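Local structure of extracellular solute-binding protein family 1 (Alicyclobacillus acidocaldarius subsp. acidocaldarius, 4OVJ) at residues 24-29 / 56-61; 135-140 / 259-264; 209-214 / 404-409; 232-237 / 391-396. The protein probably binds a small solute, perhaps a sugar, outside the cell membrane and hands it to an ABC importer, as family 1 extracellular solute-binding proteins do. One frame throughout, in Å; residues are numbered along the deposited sequence. Where two conformers were deposited one is given.

Contact 2 (135-140 / 259-264) is the buried one, near the middle of the chain; contacts 1 and 4 lie at the surface and contact 3 is partly buried. Contacts 1 and 2 belong to the same mixed sheet and share backbone pairing, parallel in the first and antiparallel in the second, yet their centres are 32 Å apart. Contacts 3 and 4 sit together on the other side of the chain's centre from contact 1; contact 4 uses helix 377-392 and contact 3 the next helix, 398-414. Chemistry follows place: ladder bonds in contact 1, side-chain amide hydrogen bonds and an aromatic stack beside a sulfate in contact 2, selenium and phenyl rings in contact 3, bridging waters in contact 4.

Contact 1. Residues 24-29 / 56-61; sequences VVTLTF and HIQTEF
Strands 25-29 and 56-61 run parallel, their axes 4.5 Å apart at closest and 18° off true alignment, and five hydrogen bonds pass back and forth from Val25 to Glu60. The ladder is straightest in its middle, where Gln58 N meets Leu27 O at 2.8 Å with 172° at the hydrogen; at its end Glu60 N reaches Phe29 O at 2.7 Å. One face carries Thr26, His56, Thr28 and Gln58. Thr26 OG1 lies at the edge of the His56 imidazole, 3.4 Å from His56 CB, and Val24, in the loop ahead of the strand, touches the same ring with CG2 at NE2. Thr28 and Gln58 point the same way side by side, and Glu60 reaches over with its carboxylate, OE2 coming to Thr28 CG2 at 3.5 Å. The other face is greasy. Chi1 of Ile57 (-56°) sends CG1 out beside the backbone N, and the bend at chi2 then brings CD1 to Leu27 CD1, 3.9 Å away; its second branch CG2 rests on Phe29 CB at the same distance. This is the pairing of a beta-alpha-beta crossover: helix 35-51 links the two strands and lays Val45 and Phe48 on Ile57, Phe313 of helix 307-319 packs on Leu27 and Ile57, and strand 84-87 flanks strand 25-31.

Contact 2. Residues 135-140 / 259-264; sequences ALNNYA and TWVNYV. With SO4 (sulfate ion), chain B.
Backbone bonds join Ala140 to Thr259 in both directions, Ala140 N to Thr259 O at 2.9 Å and Thr259 N to Ala140 O at 3.0 Å, and Val261 N gives a third to Asn138 O at 2.8 Å. Strand 256-260 gives way here to a type I turn, Trp260 to Tyr263, that leads into helix 263-269. Amides hold this turn. Asn137, with CG anti to the backbone N (chi1 -153°), donates through ND2 to Asn262 OD1 at 2.9 Å; the acceptor lies in the plane of the Asn137 amide, but the donor stands above that of Asn262, the two groups being nearly perpendicular. Asn137 OD1 takes a weak bond from Asn262 N. The long, interrupted strand 128-144 pairs with both 293-300 and 256-260 mid-chain, consistent with a link between the two lobes of a periplasmic-binding-protein fold. Stacking comes next: the Tyr139 ring lies face to face with the six-membered ring of Trp260, centroids 4.2 Å apart and planes at 26°. With an alanine here the indole is gone, and the Tyr139 ring would probably be freer to turn and sulfate O2 left without this N-H donor. The ion, probably from the crystallisation liquor, accepts from Trp260 NE1 (2.9 Å to O2, nearly straight) and Tyr139 OH (2.8 Å to O4); Ser184 also bonds it.

Contact 3. Residues 209-214 / 404-409; sequences FTESTL and QFMQEA
Met406, a selenomethionine, reaches across from helix 398-414 and sets its selenium against the start of helix 211-226, with SE 3.5 Å from Glu211 CA. Its chain leaves with CG anti to the carbonyl carbon, runs straight through chi2 (178°) and bends at chi3 (74°), which turns the methyl CE back to Phe209 O at 3.4 Å. The same selenium makes a Met-aromatic contact with Phe209, coming obliquely to the ring, 3.8 Å from CE1. The phenyl of Phe209 is placed by a chi1 of 60°, its CG tucked between the backbone N and the carbonyl carbon. From there its CZ meets CE2 of Phe405 at 4.1 Å, rim to rim, with the two side chains crossing at about a right angle. Leu214 CD2 touches both partners, Phe405 CD2 at 4.2 Å and, slightly farther, Met406 CG. A serine at Phe209 would probably open a gap beside the selenium and take one neighbour from the Phe405 rim. No hydrogen bond crosses; apolar contact joins helix 398-414 to the start of helix 211-226 and the loop ahead of it. Around them, Phe188 and Trp185 of helix 185-194 pack on Phe209, while helix 377-392 brings Phe384 and Met387 against Leu214 and Phe405, so that the contact belongs to a cluster of four helices.

Contact 4. Residues 232-237 / 391-396; sequences PGTVTS and VQYGKE
The Tyr393 ring presents its edge to the first turn of helix 233-236, with Thr234 N lying near its plane. Gly233 O comes obliquely to the same ring, 3.5 Å from CE1, and Thr234 CG2 touches that carbon too. The ring is carried there by a chi1 of -79°, CG being anti to the carbonyl carbon, and its hydroxyl ends beside Ser237, where OH is 3.1 Å from CB; the hydroxyl is hydrogen-bonded to Gln389 NE2, one turn back in the helix. The second flat group, the Gln392 amide, stands at the end of an extended chain. Thr236 CG2 approaches its OE1 to 3.9 Å, the two side chains crossing at about a right angle, while NE2 has weak bonds to Asp181 and Glu183. Gly233 CA sits 3.7 Å from Gln392 CB, so near that a beta-carbon on the glycine would clash with it.

Water does the polar bridging. One molecule accepts from Gly233 N and donates to Gln392 O, both at 2.9 Å; another gives its protons to Gly233 O at 2.6 Å and to Gln392 OE1 at 2.7 Å, tying the amide's orientation to the glycine peptide. Helix 377-392 ends here in a Schellman motif, with Gly394 at positive phi, and this C-terminal end meets the N-terminus of helix 233-236, with Pro232 as its N-cap.

Contact 1. Residues 24-29 / 56-61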
loop_
_atom_site.group_PDB
_atom_site.type_symbol
_atom_site.label_atom_id
_atom_site.label_comp_id
_atom_site.label_asym_id
_atom_site.label_seq_id
_atom_site.Cartn_x
_atom_site.Cartn_y
_atom_site.Cartn_z
ATOM N N VAL A 24 -6.538 23.061 30.299
ATOM C CA VAL A 24 -5.762 21.881 30.064
ATOM C C VAL A 24 -6.626 20.617 30.102
ATOM O O VAL A 24 -7.540 20.484 30.922
ATOM C CB VAL A 24 -4.578 21.794 31.051
ATOM C CG1 VAL A 24 -5.060 21.748 32.490
ATOM C CG2 VAL A 24 -3.709 20.590 30.739
ATOM N N VAL A 25 -6.360 19.721 29.153
ATOM C CA VAL A 25 -7.021 18.415 29.100
ATOM C C VAL A 25 -5.984 17.366 28.776
ATOM O O VAL A 25 -4.895 17.692 28.305
ATOM C CB VAL A 25 -8.155 18.357 28.036
ATOM C CG1 VAL A 25 -9.162 19.483 28.241
ATOM C CG2 VAL A 25 -7.601 18.368 26.622
ATOM N N THR A 26 -6.338 16.111 29.028
ATOM C CA THR A 26 -5.527 14.963 28.666
ATOM C C THR A 26 -6.287 14.056 27.702
ATOM O O THR A 26 -7.456 13.710 27.940
ATOM C CB THR A 26 -5.140 14.152 29.907
ATOM O OG1 THR A 26 -4.376 14.979 30.781
ATOM C CG2 THR A 26 -4.322 12.908 29.533
ATOM N N LEU A 27 -5.610 13.681 26.619
ATOM C CA LEU A 27 -6.113 12.708 25.654
ATOM C C LEU A 27 -5.327 11.429 25.796
ATOM O O LEU A 27 -4.098 11.474 25.870
ATOM C CB LEU A 27 -5.906 13.196 24.220
ATOM C CG LEU A 27 -6.555 14.516 23.831
ATOM C CD1 LEU A 27 -6.029 15.002 22.492
ATOM C CD2 LEU A 27 -8.059 14.347 23.762
ATOM N N THR A 28 -6.012 10.289 25.800
ATOM C CA THR A 28 -5.331 8.988 25.699
ATOM C C THR A 28 -5.195 8.595 24.223
ATOM O O THR A 28 -6.053 8.921 23.411
ATOM C CB THR A 28 -6.110 7.896 26.446
ATOM O OG1 THR A 28 -7.485 7.969 26.076
ATOM C CG2 THR A 28 -5.963 8.090 27.950
ATOM N N PHE A 29 -4.109 7.904 23.891
ATOM C CA PHE A 29 -3.736 7.609 22.513
ATOM C C PHE A 29 -3.213 6.188 22.432
ATOM O O PHE A 29 -2.108 5.902 22.894
ATOM C CB PHE A 29 -2.670 8.601 22.058
ATOM C CG PHE A 29 -2.065 8.321 20.693
ATOM C CD1 PHE A 29 -2.784 7.718 19.674
ATOM C CD2 PHE A 29 -0.772 8.750 20.420
ATOM C CE1 PHE A 29 -2.224 7.517 18.420
ATOM C CE2 PHE A 29 -0.209 8.544 19.181
ATOM C CZ PHE A 29 -0.932 7.936 18.174
ATOM N N HIS A 56 -2.242 17.376 27.278
ATOM C CA HIS A 56 -1.402 16.236 27.576
ATOM C C HIS A 56 -1.834 15.036 26.739
ATOM O O HIS A 56 -3.032 14.806 26.521
ATOM C CB HIS A 56 -1.538 15.813 29.029
ATOM C CG HIS A 56 -1.181 16.866 30.029
ATOM N ND1 HIS A 56 0.062 17.451 30.087
ATOM C CD2 HIS A 56 -1.875 17.352 31.080
ATOM C CE1 HIS A 56 0.103 18.294 31.102
ATOM N NE2 HIS A 56 -1.061 18.250 31.719
ATOM N N ILE A 57 -0.862 14.262 26.294
ATOM C CA ILE A 57 -1.119 12.991 25.650
ATOM C C ILE A 57 -0.633 11.868 26.559
ATOM O O ILE A 57 0.532 11.842 26.977
ATOM C CB ILE A 57 -0.412 12.886 24.288
ATOM C CG1 ILE A 57 -0.827 14.037 23.379
ATOM C CG2 ILE A 57 -0.717 11.536 23.647
ATOM C CD1 ILE A 57 -2.308 14.079 23.053
ATOM N N GLN A 58 -1.552 10.960 26.879
ATOM C CA GLN A 58 -1.234 9.767 27.610
ATOM C C GLN A 58 -1.219 8.602 26.632
ATOM O O GLN A 58 -2.269 8.139 26.191
ATOM C CB GLN A 58 -2.270 9.562 28.705
ATOM C CG GLN A 58 -2.033 8.341 29.552
ATOM C CD GLN A 58 -3.071 8.186 30.644
ATOM O OE1 GLN A 58 -3.634 9.161 31.126
ATOM N NE2 GLN A 58 -3.325 6.947 31.036
ATOM N N THR A 59 -0.029 8.122 26.283
ATOM C CA THR A 59 0.067 7.031 25.323
ATOM C C THR A 59 -0.316 5.703 25.955
ATOM O O THR A 59 -0.075 5.467 27.142
ATOM C CB THR A 59 1.460 6.938 24.688
ATOM O OG1 THR A 59 2.451 6.729 25.705
ATOM C CG2 THR A 59 1.761 8.206 23.924
ATOM N N GLU A 60 -0.941 4.853 25.144
ATOM C CA GLU A 60 -1.318 3.508 25.516
ATOM C C GLU A 60 -0.815 2.603 24.385
ATOM O O GLU A 60 -1.577 2.120 23.551
ATOM C CB GLU A 60 -2.838 3.411 25.692
ATOM C CG GLU A 60 -3.385 4.269 26.832
ATOM C CD GLU A 60 -4.891 4.122 27.024
ATOM O OE1 GLU A 60 -5.550 3.478 26.183
ATOM O OE2 GLU A 60 -5.421 4.655 28.024
ATOM N N PHE A 61 0.495 2.416 24.352
ATOM C CA PHE A 61 1.130 1.540 23.384
ATOM C C PHE A 61 0.709 0.115 23.690
ATOM O O PHE A 61 0.884 -0.351 24.813
ATOM C CB PHE A 61 2.634 1.657 23.486
ATOM C CG PHE A 61 3.370 0.704 22.604
ATOM C CD1 PHE A 61 3.164 0.714 21.234
ATOM C CD2 PHE A 61 4.263 -0.213 23.140
ATOM C CE1 PHE A 61 3.850 -0.161 20.408
ATOM C CE2 PHE A 61 4.954 -1.086 22.316
ATOM C CZ PHE A 61 4.747 -1.057 20.952
#

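Contact 2. Residues 135-140 / 259-264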
loop_
_atom_site.group_PDB
_atom_site.type_symbol
_atom_site.label_atom_id
_atom_site.label_comp_id
_atom_site.label_asym_id
_atom_site.label_seq_id
_atom_site.Cartn_x
_atom_site.Cartn_y
_atom_site.Cartn_z
ATOM N N ALA A 135 -0.514 7.085 6.385
ATOM C CA ALA A 135 0.634 6.837 5.524
ATOM C C ALA A 135 0.192 5.988 4.348
ATOM O O ALA A 135 -0.828 5.306 4.410
ATOM C CB ALA A 135 1.749 6.147 6.284
ATOM N N LEU A 136 0.983 6.022 3.286
ATOM C CA LEU A 136 0.579 5.503 1.991
ATOM C C LEU A 136 1.615 4.577 1.356
ATOM O O LEU A 136 2.805 4.664 1.641
ATOM C CB LEU A 136 0.383 6.675 1.037
ATOM C CG LEU A 136 -0.553 7.788 1.501
ATOM C CD1 LEU A 136 -0.637 8.874 0.438
ATOM C CD2 LEU A 136 -1.940 7.233 1.798
ATOM N N ASN A 137 1.135 3.709 0.473
ATOM C CA ASN A 137 1.984 2.947 -0.420
ATOM C C ASN A 137 1.221 2.719 -1.724
ATOM O O ASN A 137 -0.001 2.755 -1.755
ATOM C CB ASN A 137 2.357 1.625 0.229
ATOM C CG ASN A 137 3.686 1.053 -0.244
ATOM O OD1 ASN A 137 4.331 1.534 -1.186
ATOM N ND2 ASN A 137 4.109 0.003 0.443
ATOM N N ASN A 138 1.940 2.476 -2.803
ATOM C CA ASN A 138 1.307 2.064 -4.043
ATOM C C ASN A 138 2.316 1.371 -4.945
ATOM O O ASN A 138 3.516 1.427 -4.705
ATOM C CB ASN A 138 0.668 3.259 -4.755
ATOM C CG ASN A 138 1.656 4.357 -5.075
ATOM O OD1 ASN A 138 1.807 5.309 -4.309
ATOM N ND2 ASN A 138 2.330 4.245 -6.223
ATOM N N TYR A 139 1.813 0.706 -5.974
ATOM C CA TYR A 139 2.672 0.045 -6.938
ATOM C C TYR A 139 3.432 1.045 -7.799
ATOM O O TYR A 139 2.943 2.136 -8.102
ATOM C CB TYR A 139 1.844 -0.869 -7.838
ATOM C CG TYR A 139 1.553 -2.221 -7.225
ATOM C CD1 TYR A 139 2.586 -3.059 -6.841
ATOM C CD2 TYR A 139 0.240 -2.681 -7.078
ATOM C CE1 TYR A 139 2.337 -4.311 -6.294
ATOM C CE2 TYR A 139 -0.016 -3.931 -6.535
ATOM C CZ TYR A 139 1.041 -4.738 -6.151
ATOM O OH TYR A 139 0.810 -5.973 -5.607
ATOM N N ALA A 140 4.633 0.649 -8.186
ATOM C CA ALA A 140 5.446 1.395 -9.137
ATOM C C ALA A 140 6.284 0.398 -9.915
ATOM O O ALA A 140 6.516 -0.719 -9.456
ATOM C CB ALA A 140 6.364 2.343 -8.397
ATOM N N THR A 259 6.620 -3.409 -8.171
ATOM C CA THR A 259 6.426 -3.741 -6.764
ATOM C C THR A 259 5.986 -2.500 -6.008
ATOM O O THR A 259 5.750 -1.448 -6.609
ATOM C CB THR A 259 7.709 -4.310 -6.151
ATOM O OG1 THR A 259 7.447 -4.760 -4.809
ATOM C CG2 THR A 259 8.804 -3.261 -6.150
ATOM N N TRP A 260 5.862 -2.619 -4.694
ATOM C CA TRP A 260 5.487 -1.472 -3.882
ATOM C C TRP A 260 6.590 -0.424 -3.872
ATOM O O TRP A 260 7.782 -0.746 -3.742
ATOM C CB TRP A 260 5.134 -1.908 -2.470
ATOM C CG TRP A 260 3.977 -2.826 -2.503
ATOM C CD1 TRP A 260 4.002 -4.201 -2.583
ATOM C CD2 TRP A 260 2.604 -2.443 -2.541
ATOM N NE1 TRP A 260 2.709 -4.690 -2.652
ATOM C CE2 TRP A 260 1.836 -3.632 -2.616
ATOM C CE3 TRP A 260 1.942 -1.209 -2.504
ATOM C CZ2 TRP A 260 0.440 -3.619 -2.657
ATOM C CZ3 TRP A 260 0.543 -1.199 -2.542
ATOM C CH2 TRP A 260 -0.188 -2.397 -2.617
ATOM N N VAL A 261 6.191 0.834 -3.999
ATOM C CA VAL A 261 7.151 1.904 -4.180
ATOM C C VAL A 261 8.114 2.049 -2.996
ATOM O O VAL A 261 9.252 2.469 -3.184
ATOM C CB VAL A 261 6.457 3.244 -4.528
ATOM C CG1 VAL A 261 5.762 3.840 -3.314
ATOM C CG2 VAL A 261 7.461 4.216 -5.116
ATOM N N ASN A 262 7.670 1.653 -1.804
ATOM C CA ASN A 262 8.482 1.692 -0.584
ATOM C C ASN A 262 9.795 0.944 -0.710
ATOM O O ASN A 262 10.767 1.277 -0.033
ATOM C CB ASN A 262 7.693 1.140 0.624
ATOM C CG ASN A 262 7.608 -0.387 0.652
ATOM O OD1 ASN A 262 6.815 -0.992 -0.066
ATOM N ND2 ASN A 262 8.398 -1.019 1.530
ATOM N N TYR A 263 9.821 -0.066 -1.577
ATOM C CA TYR A 263 11.016 -0.868 -1.776
ATOM C C TYR A 263 12.161 -0.120 -2.444
ATOM O O TYR A 263 13.287 -0.619 -2.434
ATOM C CB TYR A 263 10.705 -2.140 -2.580
ATOM C CG TYR A 263 10.049 -3.220 -1.766
ATOM C CD1 TYR A 263 10.744 -3.861 -0.748
ATOM C CD2 TYR A 263 8.750 -3.623 -2.025
ATOM C CE1 TYR A 263 10.157 -4.861 0.002
ATOM C CE2 TYR A 263 8.148 -4.624 -1.271
ATOM C CZ TYR A 263 8.861 -5.234 -0.260
ATOM O OH TYR A 263 8.299 -6.239 0.489
ATOM N N VAL A 264 11.908 1.058 -3.031
ATOM C CA VAL A 264 12.991 1.740 -3.737
ATOM C C VAL A 264 14.160 2.077 -2.807
ATOM O O VAL A 264 15.308 2.030 -3.240
ATOM C CB VAL A 264 12.534 2.987 -4.533
ATOM C CG1 VAL A 264 12.125 4.113 -3.612
ATOM C CG2 VAL A 264 13.645 3.462 -5.472
HETATM S S SO4 B . 3.096 -8.194 -3.915
HETATM O O1 SO4 B . 2.942 -9.662 -3.873
HETATM O O2 SO4 B . 2.114 -7.528 -3.022
HETATM O O3 SO4 B . 4.446 -7.837 -3.435
HETATM O O4 SO4 B . 2.933 -7.746 -5.313
#

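Contact 3. Residues 209-214 / 404-409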
loop_
_atom_site.group_PDB
_atom_site.type_symbol
_atom_site.label_atom_id
_atom_site.label_comp_id
_atom_site.label_asym_id
_atom_site.label_seq_id
_atom_site.Cartn_x
_atom_site.Cartn_y
_atom_site.Cartn_z
ATOM N N PHE A 209 -13.662 -11.682 -10.415
ATOM C CA PHE A 209 -13.156 -11.611 -11.781
ATOM C C PHE A 209 -13.491 -12.891 -12.529
ATOM O O PHE A 209 -13.852 -13.902 -11.927
ATOM C CB PHE A 209 -11.642 -11.406 -11.779
ATOM C CG PHE A 209 -10.899 -12.510 -11.092
ATOM C CD1 PHE A 209 -10.478 -13.636 -11.798
ATOM C CD2 PHE A 209 -10.655 -12.447 -9.725
ATOM C CE1 PHE A 209 -9.814 -14.660 -11.156
ATOM C CE2 PHE A 209 -9.978 -13.465 -9.083
ATOM C CZ PHE A 209 -9.564 -14.577 -9.801
ATOM N N THR A 210 -13.335 -12.839 -13.847
ATOM C CA THR A 210 -13.642 -13.970 -14.715
ATOM C C THR A 210 -12.377 -14.722 -15.115
ATOM O O THR A 210 -11.261 -14.212 -15.017
ATOM C CB THR A 210 -14.308 -13.496 -16.007
ATOM O OG1 THR A 210 -13.403 -12.651 -16.718
ATOM C CG2 THR A 210 -15.598 -12.743 -15.713
ATOM N N GLU A 211 -12.564 -15.939 -15.609
ATOM C CA GLU A 211 -11.443 -16.741 -16.077
ATOM C C GLU A 211 -10.643 -16.035 -17.166
ATOM O O GLU A 211 -9.413 -16.072 -17.150
ATOM C CB GLU A 211 -11.938 -18.092 -16.572
ATOM C CG GLU A 211 -10.837 -19.082 -16.861
ATOM C CD GLU A 211 -11.400 -20.416 -17.279
ATOM O OE1 GLU A 211 -12.145 -21.018 -16.476
ATOM O OE2 GLU A 211 -11.114 -20.852 -18.407
ATOM N N SER A 212 -11.351 -15.404 -18.089
ATOM C CA SER A 212 -10.741 -14.682 -19.191
ATOM C C SER A 212 -9.733 -13.639 -18.709
ATOM O O SER A 212 -8.635 -13.509 -19.244
ATOM C CB SER A 212 -11.840 -13.992 -19.984
ATOM O OG SER A 212 -11.330 -13.515 -21.194
ATOM N N THR A 213 -10.125 -12.892 -17.688
ATOM C CA THR A 213 -9.270 -11.849 -17.118
ATOM C C THR A 213 -7.976 -12.428 -16.541
ATOM O O THR A 213 -6.887 -11.882 -16.740
ATOM C CB THR A 213 -10.038 -11.123 -16.026
ATOM O OG1 THR A 213 -11.214 -10.553 -16.612
ATOM C CG2 THR A 213 -9.178 -10.045 -15.364
ATOM N N LEU A 214 -8.093 -13.549 -15.841
ATOM C CA LEU A 214 -6.912 -14.194 -15.277
ATOM C C LEU A 214 -6.048 -14.823 -16.368
ATOM O O LEU A 214 -4.837 -14.694 -16.343
ATOM C CB LEU A 214 -7.293 -15.232 -14.232
ATOM C CG LEU A 214 -6.167 -16.045 -13.595
ATOM C CD1 LEU A 214 -5.088 -15.133 -13.047
ATOM C CD2 LEU A 214 -6.770 -16.911 -12.496
ATOM N N GLN A 404 -8.509 -24.221 -12.287
ATOM C CA GLN A 404 -8.248 -24.960 -11.062
ATOM C C GLN A 404 -8.208 -24.026 -9.856
ATOM O O GLN A 404 -8.870 -24.275 -8.844
ATOM C CB GLN A 404 -6.921 -25.721 -11.198
ATOM C CG GLN A 404 -6.605 -26.660 -10.050
ATOM C CD GLN A 404 -5.515 -27.666 -10.399
ATOM O OE1 GLN A 404 -4.328 -27.382 -10.252
ATOM N NE2 GLN A 404 -5.917 -28.852 -10.853
ATOM N N PHE A 405 -7.456 -22.938 -9.978
ATOM C CA PHE A 405 -7.344 -21.970 -8.891
ATOM C C PHE A 405 -8.697 -21.369 -8.506
ATOM O O PHE A 405 -8.993 -21.222 -7.326
ATOM C CB PHE A 405 -6.363 -20.834 -9.219
ATOM C CG PHE A 405 -6.516 -19.653 -8.303
ATOM C CD1 PHE A 405 -5.988 -19.690 -7.022
ATOM C CD2 PHE A 405 -7.245 -18.536 -8.693
ATOM C CE1 PHE A 405 -6.156 -18.631 -6.150
ATOM C CE2 PHE A 405 -7.418 -17.474 -7.823
ATOM C CZ PHE A 405 -6.871 -17.521 -6.551
HETATM N N MSE A 406 -9.492 -21.008 -9.510
HETATM C CA MSE A 406 -10.767 -20.319 -9.288
HETATM C C MSE A 406 -11.776 -21.231 -8.657
HETATM O O MSE A 406 -12.507 -20.809 -7.758
HETATM C CB MSE A 406 -11.310 -19.779 -10.599
HETATM C CG MSE A 406 -10.503 -18.564 -11.021
HETATM SE SE MSE A 406 -11.153 -17.878 -12.732
HETATM C CE MSE A 406 -12.813 -17.087 -12.012
ATOM N N GLN A 407 -11.830 -22.484 -9.104
ATOM C CA GLN A 407 -12.754 -23.457 -8.516
ATOM C C GLN A 407 -12.413 -23.643 -7.036
ATOM O O GLN A 407 -13.293 -23.613 -6.175
ATOM C CB GLN A 407 -12.664 -24.798 -9.250
ATOM C CG GLN A 407 -13.679 -25.833 -8.790
ATOM C CD GLN A 407 -13.378 -27.226 -9.320
ATOM O OE1 GLN A 407 -12.247 -27.536 -9.716
ATOM N NE2 GLN A 407 -14.393 -28.084 -9.313
ATOM N N GLU A 408 -11.124 -23.807 -6.756
ATOM C CA GLU A 408 -10.629 -23.990 -5.394
ATOM C C GLU A 408 -10.973 -22.814 -4.484
ATOM O O GLU A 408 -11.523 -23.007 -3.395
ATOM C CB GLU A 408 -9.116 -24.222 -5.422
ATOM C CG GLU A 408 -8.439 -24.261 -4.061
ATOM C CD GLU A 408 -7.032 -24.854 -4.098
ATOM O OE1 GLU A 408 -6.417 -24.974 -3.015
ATOM O OE2 GLU A 408 -6.537 -25.197 -5.196
ATOM N N ALA A 409 -10.644 -21.603 -4.938
ATOM C CA ALA A 409 -10.879 -20.391 -4.172
ATOM C C ALA A 409 -12.375 -20.150 -3.952
ATOM O O ALA A 409 -12.784 -19.828 -2.844
ATOM C CB ALA A 409 -10.238 -19.193 -4.869
#

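Contact 4. Residues 232-237 / 391-396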
loop_
_atom_site.group_PDB
_atom_site.type_symbol
_atom_site.label_atom_id
_atom_site.label_comp_id
_atom_site.label_asym_id
_atom_site.label_seq_id
_atom_site.Cartn_x
_atom_site.Cartn_y
_atom_site.Cartn_z
ATOM N N PRO A 232 12.909 -17.267 -16.060
ATOM C CA PRO A 232 12.114 -18.505 -16.060
ATOM C C PRO A 232 11.594 -18.841 -14.660
ATOM O O PRO A 232 12.080 -18.292 -13.661
ATOM C CB PRO A 232 13.113 -19.549 -16.530
ATOM C CG PRO A 232 14.441 -19.016 -16.129
ATOM C CD PRO A 232 14.350 -17.521 -16.245
ATOM N N GLY A 233 10.610 -19.728 -14.582
ATOM C CA GLY A 233 9.996 -20.073 -13.313
ATOM C C GLY A 233 10.969 -20.608 -12.283
ATOM O O GLY A 233 10.804 -20.386 -11.093
ATOM N N THR A 234 11.984 -21.326 -12.748
ATOM C CA THR A 234 12.981 -21.894 -11.853
ATOM C C THR A 234 13.807 -20.817 -11.149
ATOM O O THR A 234 14.253 -21.017 -10.023
ATOM C CB THR A 234 13.908 -22.847 -12.625
ATOM O OG1 THR A 234 14.370 -22.199 -13.818
ATOM C CG2 THR A 234 13.158 -24.115 -12.997
ATOM N N VAL A 235 14.011 -19.681 -11.810
ATOM C CA VAL A 235 14.693 -18.544 -11.204
ATOM C C VAL A 235 13.741 -17.794 -10.273
ATOM O O VAL A 235 14.073 -17.490 -9.135
ATOM C CB VAL A 235 15.291 -17.622 -12.291
ATOM C CG1 VAL A 235 15.819 -16.318 -11.691
ATOM C CG2 VAL A 235 16.399 -18.364 -13.030
ATOM N N THR A 236 12.533 -17.534 -10.752
ATOM C CA THR A 236 11.529 -16.827 -9.962
ATOM C C THR A 236 11.221 -17.541 -8.663
ATOM O O THR A 236 11.010 -16.896 -7.639
ATOM C CB THR A 236 10.268 -16.625 -10.813
ATOM O OG1 THR A 236 10.645 -15.831 -11.939
ATOM C CG2 THR A 236 9.154 -15.950 -10.044
ATOM N N SER A 237 11.230 -18.874 -8.701
ATOM C CA SER A 237 10.909 -19.678 -7.524
ATOM C C SER A 237 11.891 -19.479 -6.369
ATOM O O SER A 237 11.541 -19.735 -5.228
ATOM C CB SER A 237 10.841 -21.163 -7.879
ATOM O OG SER A 237 12.070 -21.615 -8.406
ATOM N N VAL A 391 2.230 -22.767 -13.457
ATOM C CA VAL A 391 2.167 -22.257 -14.812
ATOM C C VAL A 391 3.569 -21.864 -15.302
ATOM O O VAL A 391 3.925 -22.171 -16.428
ATOM C CB VAL A 391 1.187 -21.068 -14.912
ATOM C CG1 VAL A 391 1.255 -20.415 -16.284
ATOM C CG2 VAL A 391 -0.226 -21.549 -14.620
ATOM N N GLN A 392 4.351 -21.201 -14.452
ATOM C CA GLN A 392 5.717 -20.763 -14.808
ATOM C C GLN A 392 6.629 -21.948 -15.072
ATOM O O GLN A 392 7.522 -21.886 -15.914
ATOM C CB GLN A 392 6.315 -19.913 -13.694
ATOM C CG GLN A 392 5.741 -18.516 -13.581
ATOM C CD GLN A 392 6.075 -17.814 -12.271
ATOM O OE1 GLN A 392 6.474 -18.441 -11.278
ATOM N NE2 GLN A 392 5.890 -16.501 -12.254
ATOM N N TYR A 393 6.403 -23.027 -14.335
ATOM C CA TYR A 393 7.165 -24.263 -14.507
ATOM C C TYR A 393 6.718 -25.074 -15.726
ATOM O O TYR A 393 7.404 -26.011 -16.125
ATOM C CB TYR A 393 6.998 -25.150 -13.275
ATOM C CG TYR A 393 7.814 -24.813 -12.052
ATOM C CD1 TYR A 393 8.940 -23.991 -12.107
ATOM C CD2 TYR A 393 7.488 -25.387 -10.835
ATOM C CE1 TYR A 393 9.695 -23.746 -10.969
ATOM C CE2 TYR A 393 8.230 -25.146 -9.697
ATOM C CZ TYR A 393 9.335 -24.326 -9.771
ATOM O OH TYR A 393 10.065 -24.091 -8.638
ATOM N N GLY A 394 5.565 -24.743 -16.295
ATOM C CA GLY A 394 5.033 -25.467 -17.438
ATOM C C GLY A 394 4.305 -26.733 -17.034
ATOM O O GLY A 394 4.039 -27.592 -17.872
ATOM N N LYS A 395 3.972 -26.852 -15.752
ATOM C CA LYS A 395 3.246 -28.015 -15.255
ATOM C C LYS A 395 1.770 -27.973 -15.628
ATOM O O LYS A 395 1.140 -29.011 -15.755
ATOM C CB LYS A 395 3.412 -28.140 -13.743
ATOM C CG LYS A 395 4.791 -28.640 -13.327
ATOM C CD LYS A 395 4.873 -28.851 -11.820
ATOM C CE LYS A 395 5.966 -29.837 -11.445
ATOM N NZ LYS A 395 7.325 -29.286 -11.702
ATOM N N GLU A 396 1.210 -26.778 -15.791
ATOM C CA GLU A 396 -0.129 -26.660 -16.367
ATOM C C GLU A 396 -0.256 -25.419 -17.224
ATOM O O GLU A 396 0.536 -24.484 -17.093
ATOM C CB GLU A 396 -1.200 -26.682 -15.283
ATOM C CG GLU A 396 -1.081 -25.598 -14.230
ATOM C CD GLU A 396 -2.030 -25.818 -13.057
ATOM O OE1 GLU A 396 -1.758 -25.275 -11.962
ATOM O OE2 GLU A 396 -3.051 -26.528 -13.226
HETATM O O HOH W 1 9.846 -20.752 -17.180
HETATM O O HOH W 2 8.587 -19.451 -10.030
#